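Local coordinates for protein transcriptional regulator, TetR family (Thermus thermophilus, PDB 3VPR) that represses transcription as a TetR family regulator, probably by binding operator DNA through an N-terminal helix-turn-helix domain, at residues 73-78 with 130-135; 153-158 with 172-177; 7-12 with 48-53. All coordinates share one frame; numbering follows the deposited sequence.

Contact 1 (73-78 with 130-135); sequences ADPKEA and LRRGVE
The N-terminal turn of helix 75-92 lies against the last turn of helix 109-135, with Pro75 set on Gly133. CB of the proline ring stops 3.8 Å from Gly133 CA, and the two CA atoms are only 5.2 Å apart; Gly133, with no side chain, lets the proline ring lie directly on its backbone. Arg132, one residue earlier, reaches over to the loop before helix 75-92. Its CG is anti to the carbonyl carbon (chi1 -74°), and a bend at chi3 turns the guanidinium toward the chain just before Pro75. There NH2 comes to 2.9 Å from Ala73 O, which sits at the edge of the guanidinium, near its plane. The same NH2 donates to Val72 O, while NH1 makes a weak bond to Leu70 O, so one arginine gathers backbone carbonyls from the end of helix 47-70 and the turn after it. The new helix is capped within this turn: Lys76 N donates to Asp74 OD1 at 3.1 Å, from well above the carboxylate plane. Asp74 followed by Pro75 is a classic helix start, an N-cap acid with proline in the first turn, here joined to the glycine of a neighbouring helix's C-terminal turn.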
ATOM      1  N   ALA A  73      25.830  -4.688 -13.746  1.00 50.80           N
ATOM      2  CA  ALA A  73      26.689  -3.517 -13.891  1.00 49.87           C
ATOM      3  C   ALA A  73      25.906  -2.229 -14.147  1.00 43.18           C
ATOM      4  O   ALA A  73      25.945  -1.315 -13.333  1.00 49.18           O
ATOM      5  CB  ALA A  73      27.702  -3.751 -15.013  1.00 46.12           C
ATOM      6  N   ASP A  74      25.207  -2.159 -15.276  1.00 42.65           N
ATOM      7  CA  ASP A  74      24.410  -0.985 -15.642  1.00 46.57           C
ATOM      8  C   ASP A  74      23.277  -0.698 -14.639  1.00 43.20           C
ATOM      9  O   ASP A  74      22.283  -1.422 -14.579  1.00 41.54           O
ATOM     10  CB  ASP A  74      23.838  -1.174 -17.057  1.00 45.46           C
ATOM     11  CG  ASP A  74      22.883  -0.063 -17.466  1.00 52.26           C
ATOM     12  OD1 ASP A  74      22.923   1.028 -16.860  1.00 55.73           O
ATOM     13  OD2 ASP A  74      22.096  -0.277 -18.411  1.00 46.60           O
ATOM     14  N   PRO A  75      23.423   0.372 -13.838  1.00 45.37           N
ATOM     15  CA  PRO A  75      22.430   0.775 -12.830  1.00 44.67           C
ATOM     16  C   PRO A  75      20.991   0.831 -13.348  1.00 38.72           C
ATOM     17  O   PRO A  75      20.057   0.536 -12.609  1.00 36.71           O
ATOM     18  CB  PRO A  75      22.930   2.146 -12.380  1.00 49.14           C
ATOM     19  CG  PRO A  75      24.426   2.031 -12.556  1.00 45.28           C
ATOM     20  CD  PRO A  75      24.541   1.335 -13.888  1.00 42.43           C
ATOM     21  N   LYS A  76      20.813   1.211 -14.612  1.00 39.30           N
ATOM     22  CA  LYS A  76      19.475   1.287 -15.193  1.00 41.22           C
ATOM     23  C   LYS A  76      18.873  -0.096 -15.371  1.00 44.42           C
ATOM     24  O   LYS A  76      17.686  -0.311 -15.115  1.00 48.78           O
ATOM     25  CB  LYS A  76      19.505   1.996 -16.549  1.00 40.48           C
ATOM     26  CG  LYS A  76      19.919   3.464 -16.496  1.00 56.28           C
ATOM     27  CD  LYS A  76      19.658   4.157 -17.831  1.00 62.40           C
ATOM     28  CE  LYS A  76      20.361   3.444 -18.984  1.00 78.20           C
ATOM     29  NZ  LYS A  76      19.954   3.975 -20.322  1.00 86.80           N
ATOM     30  N   GLU A  77      19.705  -1.027 -15.822  1.00 46.59           N
ATOM     31  CA  GLU A  77      19.287  -2.404 -16.051  1.00 39.84           C
ATOM     32  C   GLU A  77      19.138  -3.135 -14.712  1.00 41.02           C
ATOM     33  O   GLU A  77      18.308  -4.028 -14.565  1.00 37.45           O
ATOM     34  CB  GLU A  77      20.324  -3.098 -16.936  1.00 48.32           C
ATOM     35  CG  GLU A  77      19.892  -4.438 -17.489  1.00 66.10           C
ATOM     36  CD  GLU A  77      18.581  -4.355 -18.246  1.00 75.59           C
ATOM     37  OE1 GLU A  77      18.395  -3.387 -19.012  1.00 67.22           O
ATOM     38  OE2 GLU A  77      17.742  -5.265 -18.080  1.00 84.70           O
ATOM     39  N   ALA A  78      19.950  -2.739 -13.735  1.00 37.08           N
ATOM     40  CA  ALA A  78      19.898  -3.342 -12.416  1.00 38.04           C
ATOM     41  C   ALA A  78      18.579  -2.963 -11.739  1.00 42.37           C
ATOM     42  O   ALA A  78      17.969  -3.767 -11.027  1.00 40.00           O
ATOM     43  CB  ALA A  78      21.076  -2.856 -11.576  1.00 31.03           C
ATOM     44  N   LEU A 130      20.250   2.432  -6.564  1.00 34.99           N
ATOM     45  CA  LEU A 130      19.987   3.830  -6.885  1.00 37.44           C
ATOM     46  C   LEU A 130      21.197   4.699  -6.563  1.00 38.65           C
ATOM     47  O   LEU A 130      21.591   5.546  -7.363  1.00 31.65           O
ATOM     48  CB  LEU A 130      18.767   4.334  -6.104  1.00 32.53           C
ATOM     49  CG  LEU A 130      17.460   3.610  -6.435  1.00 34.26           C
ATOM     50  CD1 LEU A 130      16.358   4.030  -5.457  1.00 38.22           C
ATOM     51  CD2 LEU A 130      17.068   3.916  -7.875  1.00 41.25           C
ATOM     52  N   ARG A 131      21.790   4.479  -5.390  1.00 35.09           N
ATOM     53  CA  ARG A 131      22.951   5.259  -4.983  1.00 45.35           C
ATOM     54  C   ARG A 131      24.109   5.098  -5.973  1.00 51.44           C
ATOM     55  O   ARG A 131      24.805   6.077  -6.292  1.00 45.38           O
ATOM     56  CB  ARG A 131      23.395   4.862  -3.569  1.00 44.79           C
ATOM     57  CG  ARG A 131      24.693   5.512  -3.131  1.00 53.21           C
ATOM     58  CD  ARG A 131      24.912   5.415  -1.628  1.00 56.48           C
ATOM     59  NE  ARG A 131      24.408   4.164  -1.071  1.00 51.34           N
ATOM     60  CZ  ARG A 131      23.261   4.052  -0.407  1.00 48.78           C
ATOM     61  NH1 ARG A 131      22.498   5.118  -0.207  1.00 57.59           N
ATOM     62  NH2 ARG A 131      22.865   2.872   0.034  1.00 50.84           N
ATOM     63  N   ARG A 132      24.319   3.877  -6.462  1.00 36.37           N
ATOM     64  CA  ARG A 132      25.391   3.651  -7.429  1.00 40.93           C
ATOM     65  C   ARG A 132      25.086   4.447  -8.688  1.00 37.81           C
ATOM     66  O   ARG A 132      25.982   5.029  -9.300  1.00 50.53           O
ATOM     67  CB  ARG A 132      25.507   2.170  -7.787  1.00 39.41           C
ATOM     68  CG  ARG A 132      26.123   1.295  -6.704  1.00 56.38           C
ATOM     69  CD  ARG A 132      25.921  -0.180  -7.053  1.00 65.62           C
ATOM     70  NE  ARG A 132      26.076  -0.413  -8.492  1.00 64.10           N
ATOM     71  CZ  ARG A 132      25.659  -1.505  -9.129  1.00 65.85           C
ATOM     72  NH1 ARG A 132      25.057  -2.489  -8.467  1.00 52.68           N
ATOM     73  NH2 ARG A 132      25.826  -1.604 -10.442  1.00 69.47           N
ATOM     74  N   GLY A 133      23.810   4.470  -9.070  1.00 40.73           N
ATOM     75  CA  GLY A 133      23.399   5.202 -10.253  1.00 34.69           C
ATOM     76  C   GLY A 133      23.714   6.676 -10.123  1.00 36.59           C
ATOM     77  O   GLY A 133      24.183   7.308 -11.072  1.00 39.72           O
ATOM     78  N   VAL A 134      23.451   7.235  -8.944  1.00 40.69           N
ATOM     79  CA  VAL A 134      23.737   8.643  -8.711  1.00 39.77           C
ATOM     80  C   VAL A 134      25.252   8.867  -8.680  1.00 37.34           C
ATOM     81  O   VAL A 134      25.756   9.845  -9.223  1.00 40.06           O
ATOM     82  CB  VAL A 134      23.107   9.131  -7.385  1.00 39.54           C
ATOM     83  CG1 VAL A 134      23.638  10.521  -7.036  1.00 36.67           C
ATOM     84  CG2 VAL A 134      21.566   9.174  -7.514  1.00 37.14           C
ATOM     85  N   GLU A 135      25.976   7.954  -8.047  1.00 42.86           N
ATOM     86  CA  GLU A 135      27.427   8.069  -7.948  1.00 47.66           C
ATOM     87  C   GLU A 135      28.109   7.980  -9.317  1.00 51.66           C
ATOM     88  O   GLU A 135      28.991   8.776  -9.631  1.00 52.37           O
ATOM     89  CB  GLU A 135      27.963   6.990  -7.006  1.00 50.21           C
ATOM     90  CG  GLU A 135      27.345   7.077  -5.610  1.00 51.31           C
ATOM     91  CD  GLU A 135      27.830   5.998  -4.665  1.00 52.23           C
ATOM     92  OE1 GLU A 135      27.990   4.839  -5.112  1.00 56.42           O
ATOM     93  OE2 GLU A 135      28.030   6.309  -3.466  1.00 51.76           O
TER

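Contact 2 (153-158 with 172-177); sequences SMLNWM and EVARAY
One face of the Tyr177 ring is covered by Met154, present as selenomethionine, whose CB lies 3.8 Å above the ring plane, offset toward the rim. This is a CH-pi contact, with CB 4.2 Å from the ring centroid and 24° off the normal. SE of the same residue lies oblique to the ring, 4.7 Å from its centroid, a Met-aromatic contact in its selenium form. Segments 153-158 and 172-177, on helix 144-161 and helix 170-183, run nearly antiparallel (154°) and belong to the helical C-terminal domain; as in other TetR regulators, these helices lie at the dimer interface, where Arg149 of the second subunit also packs on Tyr177. The side chains of Met154 and Tyr177 pass alongside one another, pointing opposite ways. Within the same chain Met83 and Trp161 also touch the tyrosine. On the far flank of helix 170-183, a second flat group, the Arg175 guanidinium, has Glu172 OE2 over the centre of one face and forms a salt bridge with Glu84. Smaller apolar contacts continue the seam: Leu155 CD2 meets Ala174 CB at 4.3 Å, and Met158 CE meets Val173 CB at 4.2 Å. The backbone carbonyl of Met154, a buried residue, is bridged to the phenol by one water, which donates to Met154 O at 2.7 Å and lies 2.9 Å from Tyr177 OH.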
ATOM      1  N   SER A 153       6.803   1.496  -3.301  1.00 33.15           N
ATOM      2  CA  SER A 153       5.381   1.814  -3.234  1.00 33.42           C
ATOM      3  C   SER A 153       4.684   1.306  -4.495  1.00 32.69           C
ATOM      4  O   SER A 153       3.605   0.722  -4.423  1.00 30.62           O
ATOM      5  CB  SER A 153       5.161   3.328  -3.091  1.00 32.82           C
ATOM      6  OG  SER A 153       5.700   3.802  -1.865  1.00 34.98           O
HETATM    7  N   MSE A 154       5.292   1.517  -5.656  1.00 32.51           N
HETATM    8  CA  MSE A 154       4.658   1.050  -6.884  1.00 36.34           C
HETATM    9  C   MSE A 154       4.520  -0.477  -6.874  1.00 37.95           C
HETATM   10  O   MSE A 154       3.455  -1.020  -7.176  1.00 38.64           O
HETATM   11  CB  MSE A 154       5.458   1.499  -8.113  1.00 35.93           C
HETATM   12  CG  MSE A 154       5.474   3.009  -8.338  1.00 39.53           C
HETATM   13 SE   MSE A 154       6.675   3.551  -9.770  1.00 53.19          SE
HETATM   14  CE  MSE A 154       8.238   3.975  -8.759  1.00 51.27           C
ATOM     15  N   LEU A 155       5.598  -1.160  -6.509  1.00 34.27           N
ATOM     16  CA  LEU A 155       5.605  -2.615  -6.482  1.00 33.46           C
ATOM     17  C   LEU A 155       4.702  -3.199  -5.386  1.00 40.16           C
ATOM     18  O   LEU A 155       3.864  -4.053  -5.675  1.00 39.49           O
ATOM     19  CB  LEU A 155       7.039  -3.122  -6.307  1.00 35.18           C
ATOM     20  CG  LEU A 155       8.063  -2.624  -7.338  1.00 33.97           C
ATOM     21  CD1 LEU A 155       9.460  -2.902  -6.830  1.00 33.46           C
ATOM     22  CD2 LEU A 155       7.832  -3.296  -8.697  1.00 31.60           C
ATOM     23  N   ASN A 156       4.850  -2.734  -4.143  1.00 34.50           N
ATOM     24  CA  ASN A 156       4.038  -3.274  -3.045  1.00 38.68           C
ATOM     25  C   ASN A 156       2.556  -2.918  -3.091  1.00 43.17           C
ATOM     26  O   ASN A 156       1.723  -3.736  -2.711  1.00 44.02           O
ATOM     27  CB  ASN A 156       4.620  -2.883  -1.681  1.00 38.75           C
ATOM     28  CG  ASN A 156       5.986  -3.505  -1.433  1.00 46.25           C
ATOM     29  OD1 ASN A 156       6.326  -4.510  -2.051  1.00 39.58           O
ATOM     30  ND2 ASN A 156       6.770  -2.917  -0.522  1.00 32.16           N
ATOM     31  N   TRP A 157       2.212  -1.716  -3.550  1.00 31.04           N
ATOM     32  CA  TRP A 157       0.801  -1.353  -3.634  1.00 41.01           C
ATOM     33  C   TRP A 157       0.069  -2.331  -4.553  1.00 40.89           C
ATOM     34  O   TRP A 157      -1.142  -2.487  -4.444  1.00 57.71           O
ATOM     35  CB  TRP A 157       0.622   0.070  -4.161  1.00 38.26           C
ATOM     36  CG  TRP A 157      -0.803   0.595  -4.067  1.00 54.53           C
ATOM     37  CD1 TRP A 157      -1.570   1.097  -5.089  1.00 46.91           C
ATOM     38  CD2 TRP A 157      -1.588   0.742  -2.876  1.00 50.97           C
ATOM     39  NE1 TRP A 157      -2.775   1.547  -4.605  1.00 50.01           N
ATOM     40  CE2 TRP A 157      -2.813   1.340  -3.253  1.00 49.37           C
ATOM     41  CE3 TRP A 157      -1.375   0.426  -1.528  1.00 61.74           C
ATOM     42  CZ2 TRP A 157      -3.820   1.633  -2.325  1.00 58.18           C
ATOM     43  CZ3 TRP A 157      -2.378   0.718  -0.603  1.00 62.93           C
ATOM     44  CH2 TRP A 157      -3.586   1.314  -1.010  1.00 64.15           C
HETATM   45  N   MSE A 158       0.796  -2.994  -5.450  1.00 42.52           N
HETATM   46  CA  MSE A 158       0.185  -3.974  -6.354  1.00 47.68           C
HETATM   47  C   MSE A 158      -0.580  -5.055  -5.576  1.00 50.19           C
HETATM   48  O   MSE A 158      -1.539  -5.646  -6.086  1.00 51.26           O
HETATM   49  CB  MSE A 158       1.248  -4.655  -7.225  1.00 44.70           C
HETATM   50  CG  MSE A 158       1.707  -3.866  -8.449  1.00 58.11           C
HETATM   51 SE   MSE A 158       3.017  -4.856  -9.532  1.00 67.62          SE
HETATM   52  CE  MSE A 158       1.810  -6.086 -10.401  1.00 54.82           C
ATOM     53  N   GLU A 172       5.148  -7.288 -16.418  1.00 44.42           N
ATOM     54  CA  GLU A 172       5.043  -6.331 -17.520  1.00 45.50           C
ATOM     55  C   GLU A 172       4.659  -4.977 -16.946  1.00 40.54           C
ATOM     56  O   GLU A 172       5.162  -3.944 -17.373  1.00 53.32           O
ATOM     57  CB  GLU A 172       4.016  -6.800 -18.555  1.00 52.25           C
ATOM     58  CG  GLU A 172       4.517  -7.956 -19.428  1.00 69.33           C
ATOM     59  CD  GLU A 172       5.695  -7.563 -20.319  1.00 82.12           C
ATOM     60  OE1 GLU A 172       5.480  -6.812 -21.294  1.00 89.03           O
ATOM     61  OE2 GLU A 172       6.837  -8.000 -20.044  1.00 84.49           O
ATOM     62  N   VAL A 173       3.764  -4.993 -15.970  1.00 41.99           N
ATOM     63  CA  VAL A 173       3.353  -3.779 -15.278  1.00 40.42           C
ATOM     64  C   VAL A 173       4.622  -3.162 -14.672  1.00 41.26           C
ATOM     65  O   VAL A 173       4.855  -1.952 -14.749  1.00 41.23           O
ATOM     66  CB  VAL A 173       2.394  -4.113 -14.117  1.00 42.18           C
ATOM     67  CG1 VAL A 173       2.135  -2.866 -13.281  1.00 41.41           C
ATOM     68  CG2 VAL A 173       1.101  -4.695 -14.663  1.00 39.57           C
ATOM     69  N   ALA A 174       5.443  -4.013 -14.068  1.00 38.62           N
ATOM     70  CA  ALA A 174       6.678  -3.559 -13.442  1.00 37.68           C
ATOM     71  C   ALA A 174       7.606  -2.938 -14.476  1.00 41.40           C
ATOM     72  O   ALA A 174       8.347  -2.001 -14.170  1.00 37.00           O
ATOM     73  CB  ALA A 174       7.366  -4.722 -12.754  1.00 35.65           C
ATOM     74  N   ARG A 175       7.558  -3.451 -15.703  1.00 35.66           N
ATOM     75  CA  ARG A 175       8.417  -2.926 -16.758  1.00 43.89           C
ATOM     76  C   ARG A 175       7.959  -1.532 -17.179  1.00 37.89           C
ATOM     77  O   ARG A 175       8.783  -0.652 -17.448  1.00 28.43           O
ATOM     78  CB  ARG A 175       8.432  -3.865 -17.967  1.00 41.44           C
ATOM     79  CG  ARG A 175       9.403  -3.433 -19.045  1.00 52.54           C
ATOM     80  CD  ARG A 175       9.661  -4.554 -20.032  1.00 64.24           C
ATOM     81  NE  ARG A 175      10.174  -5.750 -19.368  1.00 76.25           N
ATOM     82  CZ  ARG A 175      10.559  -6.854 -20.002  1.00 83.17           C
ATOM     83  NH1 ARG A 175      11.010  -7.894 -19.314  1.00 85.20           N
ATOM     84  NH2 ARG A 175      10.499  -6.917 -21.326  1.00 89.89           N
ATOM     85  N   ALA A 176       6.644  -1.339 -17.231  1.00 32.68           N
ATOM     86  CA  ALA A 176       6.091  -0.040 -17.593  1.00 41.74           C
ATOM     87  C   ALA A 176       6.413   0.957 -16.477  1.00 39.13           C
ATOM     88  O   ALA A 176       6.680   2.128 -16.745  1.00 44.16           O
ATOM     89  CB  ALA A 176       4.587  -0.140 -17.801  1.00 34.08           C
ATOM     90  N   TYR A 177       6.403   0.486 -15.225  1.00 44.69           N
ATOM     91  CA  TYR A 177       6.728   1.356 -14.091  1.00 28.84           C
ATOM     92  C   TYR A 177       8.198   1.763 -14.168  1.00 31.14           C
ATOM     93  O   TYR A 177       8.565   2.903 -13.849  1.00 33.96           O
ATOM     94  CB  TYR A 177       6.484   0.648 -12.751  1.00 28.68           C
ATOM     95  CG  TYR A 177       5.040   0.584 -12.300  1.00 31.34           C
ATOM     96  CD1 TYR A 177       4.112   1.540 -12.708  1.00 38.91           C
ATOM     97  CD2 TYR A 177       4.623  -0.390 -11.406  1.00 38.64           C
ATOM     98  CE1 TYR A 177       2.807   1.524 -12.226  1.00 38.03           C
ATOM     99  CE2 TYR A 177       3.324  -0.415 -10.917  1.00 42.03           C
ATOM    100  CZ  TYR A 177       2.422   0.546 -11.326  1.00 39.03           C
ATOM    101  OH  TYR A 177       1.153   0.545 -10.793  1.00 41.80           O
TER
HETATM  102  O   HOH W   1       0.985  -0.207  -8.013  1.00 31.90           O

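Contact 3 (7-12 with 48-53); sequences RILEEA and EEILYE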
ATOM      1  N   ARG A   7       3.171 -28.385   2.480  1.00 35.50           N
ATOM      2  CA  ARG A   7       1.758 -28.331   2.111  1.00 40.33           C
ATOM      3  C   ARG A   7       0.995 -27.556   3.174  1.00 28.93           C
ATOM      4  O   ARG A   7       0.081 -26.793   2.877  1.00 33.99           O
ATOM      5  CB  ARG A   7       1.175 -29.750   1.974  1.00 35.20           C
ATOM      6  N   ILE A   8       1.380 -27.754   4.422  1.00 30.40           N
ATOM      7  CA  ILE A   8       0.726 -27.040   5.495  1.00 34.91           C
ATOM      8  C   ILE A   8       0.930 -25.536   5.313  1.00 39.53           C
ATOM      9  O   ILE A   8      -0.019 -24.763   5.489  1.00 34.70           O
ATOM     10  CB  ILE A   8       1.274 -27.475   6.871  1.00 39.20           C
ATOM     11  CG1 ILE A   8       0.957 -28.958   7.105  1.00 35.50           C
ATOM     12  CG2 ILE A   8       0.676 -26.600   7.974  1.00 37.28           C
ATOM     13  CD1 ILE A   8       1.478 -29.532   8.433  1.00 36.10           C
ATOM     14  N   LEU A   9       2.137 -25.111   4.926  1.00 32.98           N
ATOM     15  CA  LEU A   9       2.388 -23.668   4.788  1.00 36.95           C
ATOM     16  C   LEU A   9       1.696 -23.038   3.587  1.00 39.49           C
ATOM     17  O   LEU A   9       1.126 -21.959   3.708  1.00 38.53           O
ATOM     18  CB  LEU A   9       3.886 -23.366   4.740  1.00 31.89           C
ATOM     19  CG  LEU A   9       4.628 -23.710   6.035  1.00 47.55           C
ATOM     20  CD1 LEU A   9       6.102 -23.350   5.902  1.00 43.74           C
ATOM     21  CD2 LEU A   9       3.999 -22.951   7.206  1.00 43.12           C
ATOM     22  N   GLU A  10       1.740 -23.708   2.437  1.00 26.09           N
ATOM     23  CA  GLU A  10       1.083 -23.186   1.246  1.00 38.91           C
ATOM     24  C   GLU A  10      -0.441 -23.175   1.413  1.00 27.86           C
ATOM     25  O   GLU A  10      -1.104 -22.221   1.033  1.00 37.54           O
ATOM     26  CB  GLU A  10       1.455 -24.021   0.014  1.00 48.38           C
ATOM     27  CG  GLU A  10       0.639 -23.655  -1.230  1.00 71.57           C
ATOM     28  CD  GLU A  10       1.310 -24.063  -2.530  1.00 79.80           C
ATOM     29  OE1 GLU A  10       1.843 -25.187  -2.596  1.00 84.01           O
ATOM     30  OE2 GLU A  10       1.294 -23.261  -3.490  1.00 89.50           O
ATOM     31  N   GLU A  11      -0.978 -24.237   1.994  1.00 27.59           N
ATOM     32  CA  GLU A  11      -2.416 -24.346   2.213  1.00 41.54           C
ATOM     33  C   GLU A  11      -2.904 -23.358   3.250  1.00 38.37           C
ATOM     34  O   GLU A  11      -4.002 -22.821   3.129  1.00 41.68           O
ATOM     35  CB  GLU A  11      -2.798 -25.763   2.651  1.00 41.69           C
ATOM     36  CG  GLU A  11      -2.646 -26.815   1.553  1.00 65.57           C
ATOM     37  CD  GLU A  11      -3.533 -26.535   0.351  1.00 74.50           C
ATOM     38  OE1 GLU A  11      -4.773 -26.519   0.521  1.00 80.22           O
ATOM     39  OE2 GLU A  11      -2.992 -26.325  -0.760  1.00 81.34           O
ATOM     40  N   ALA A  12      -2.097 -23.141   4.281  1.00 35.09           N
ATOM     41  CA  ALA A  12      -2.444 -22.190   5.330  1.00 31.14           C
ATOM     42  C   ALA A  12      -2.451 -20.808   4.687  1.00 41.15           C
ATOM     43  O   ALA A  12      -3.382 -20.027   4.873  1.00 31.41           O
ATOM     44  CB  ALA A  12      -1.413 -22.229   6.453  1.00 31.83           C
ATOM     45  N   GLU A  48       1.021 -18.776  15.290  1.00 34.89           N
ATOM     46  CA  GLU A  48       1.876 -17.622  15.036  1.00 37.58           C
ATOM     47  C   GLU A  48       3.147 -18.033  14.294  1.00 30.67           C
ATOM     48  O   GLU A  48       3.642 -17.294  13.449  1.00 29.40           O
ATOM     49  CB  GLU A  48       2.204 -16.934  16.378  1.00 44.15           C
ATOM     50  CG  GLU A  48       2.983 -15.621  16.294  1.00 41.23           C
ATOM     51  CD  GLU A  48       4.472 -15.831  16.113  1.00 49.24           C
ATOM     52  OE1 GLU A  48       4.958 -16.934  16.448  1.00 45.83           O
ATOM     53  OE2 GLU A  48       5.156 -14.893  15.650  1.00 43.19           O
ATOM     54  N   GLU A  49       3.667 -19.216  14.607  1.00 29.05           N
ATOM     55  CA  GLU A  49       4.869 -19.704  13.945  1.00 35.06           C
ATOM     56  C   GLU A  49       4.574 -20.002  12.479  1.00 32.80           C
ATOM     57  O   GLU A  49       5.460 -19.848  11.638  1.00 38.45           O
ATOM     58  CB  GLU A  49       5.402 -20.962  14.637  1.00 35.28           C
ATOM     59  CG  GLU A  49       6.547 -21.665  13.903  1.00 32.49           C
ATOM     60  CD  GLU A  49       7.837 -20.877  13.915  1.00 28.59           C
ATOM     61  OE1 GLU A  49       8.018 -20.051  14.830  1.00 40.38           O
ATOM     62  OE2 GLU A  49       8.685 -21.099  13.027  1.00 34.70           O
ATOM     63  N   ILE A  50       3.338 -20.406  12.176  1.00 29.63           N
ATOM     64  CA  ILE A  50       2.940 -20.709  10.790  1.00 29.05           C
ATOM     65  C   ILE A  50       2.918 -19.400  10.002  1.00 35.48           C
ATOM     66  O   ILE A  50       3.456 -19.316   8.889  1.00 33.77           O
ATOM     67  CB  ILE A  50       1.530 -21.380  10.725  1.00 33.16           C
ATOM     68  CG1 ILE A  50       1.578 -22.743  11.423  1.00 29.88           C
ATOM     69  CG2 ILE A  50       1.078 -21.546   9.265  1.00 21.82           C
ATOM     70  CD1 ILE A  50       0.266 -23.528  11.370  1.00 34.57           C
ATOM     71  N   LEU A  51       2.306 -18.378  10.594  1.00 26.47           N
ATOM     72  CA  LEU A  51       2.248 -17.056   9.985  1.00 34.05           C
ATOM     73  C   LEU A  51       3.672 -16.525   9.818  1.00 31.14           C
ATOM     74  O   LEU A  51       4.012 -15.899   8.823  1.00 35.80           O
ATOM     75  CB  LEU A  51       1.464 -16.090  10.883  1.00 30.11           C
ATOM     76  CG  LEU A  51       1.604 -14.617  10.479  1.00 32.48           C
ATOM     77  CD1 LEU A  51       1.073 -14.436   9.065  1.00 43.03           C
ATOM     78  CD2 LEU A  51       0.853 -13.719  11.449  1.00 41.81           C
ATOM     79  N   TYR A  52       4.501 -16.767  10.823  1.00 38.34           N
ATOM     80  CA  TYR A  52       5.885 -16.317  10.783  1.00 40.40           C
ATOM     81  C   TYR A  52       6.650 -16.971   9.622  1.00 37.41           C
ATOM     82  O   TYR A  52       7.314 -16.281   8.855  1.00 44.50           O
ATOM     83  CB  TYR A  52       6.562 -16.627  12.127  1.00 32.12           C
ATOM     84  CG  TYR A  52       8.056 -16.466  12.116  1.00 34.62           C
ATOM     85  CD1 TYR A  52       8.647 -15.227  11.849  1.00 33.11           C
ATOM     86  CD2 TYR A  52       8.883 -17.560  12.344  1.00 36.12           C
ATOM     87  CE1 TYR A  52      10.022 -15.089  11.803  1.00 32.27           C
ATOM     88  CE2 TYR A  52      10.257 -17.437  12.303  1.00 33.33           C
ATOM     89  CZ  TYR A  52      10.825 -16.203  12.031  1.00 41.25           C
ATOM     90  OH  TYR A  52      12.196 -16.096  11.970  1.00 48.10           O
ATOM     91  N   GLU A  53       6.542 -18.290   9.483  1.00 32.88           N
ATOM     92  CA  GLU A  53       7.244 -18.999   8.410  1.00 38.56           C
ATOM     93  C   GLU A  53       6.726 -18.641   7.016  1.00 37.13           C
ATOM     94  O   GLU A  53       7.495 -18.575   6.057  1.00 27.89           O
ATOM     95  CB  GLU A  53       7.207 -20.510   8.659  1.00 32.63           C
ATOM     96  CG  GLU A  53       8.268 -20.917   9.673  1.00 33.65           C
ATOM     97  CD  GLU A  53       8.305 -22.392   9.968  1.00 33.00           C
ATOM     98  OE1 GLU A  53       8.345 -23.200   9.015  1.00 41.19           O
ATOM     99  OE2 GLU A  53       8.312 -22.740  11.167  1.00 32.79           O
TER
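Leu9 and Ile50 meet at the centre of this contact, with Leu9 CD2 3.8 Å from Ile50 CG2. Ile50 CG2 serves two neighbours, since Ala12 CB, a turn further along helix 4-19, also lies 3.8 Å from it. The isoleucine can do this because CG1 is anti to the carbonyl carbon (chi1 -64°), which sets CG2 anti to the backbone N and between the two partners. The other branch of Leu9 turns to the next turn of helix 47-70: CD1 comes to 3.8 Å from Glu53 OE1 and 4.1 Å from Glu53 CB, so the leucine crosses the extended glutamate at an angle and is touched by both its carboxylate oxygen and its CB. No hydrogen bond joins the two segments; the contact is made by methyl groups and an acid chain.

The glutamate has polar neighbours on both helices. Its OE2 is 2.5 Å from Glu49 OE2, a separation at which one of the two acids probably carries a proton, and Arg5 on helix 4-19 adds a long, weak ion pair to the same oxygen. Around the apolar centre, Phe44 of helix 37-44 packs on both Leu9 and Glu53, while Leu29 of helix 26-33 packs on Ala12 and Ile50. Ile8, beside Leu9, faces Leu33, Leu40 and Phe44. The axes of the two short segments come within 10.0 Å and are almost perpendicular (crossing angle -86°), so a few residues from each make the whole contact. Two helices of the predicted helix-turn-helix motif thus rest on a core bounded by the first helix and by the long helix that leads to the C-terminal domain, the arrangement of the TetR family DNA-binding domain.

Along the chain the contacts come in the order contact 3, contact 1, contact 2, each closing before the next opens. Contact 3 lies in the DNA-binding region, with its centre about 37 Å from that of contact 1 and 27 Å from that of contact 2, on the opposite side of the chain's centre from both. Contacts 1 and 2 share the C-terminal domain; their centres are about 19 Å apart, their nearest atoms about 7 Å, and both touch the second subunit. Helix 47-70, which starts in contact 3, then a short turn, then helix 75-92 of contact 1 link the two regions, a connection consistent with coupling between them as in other TetR regulators.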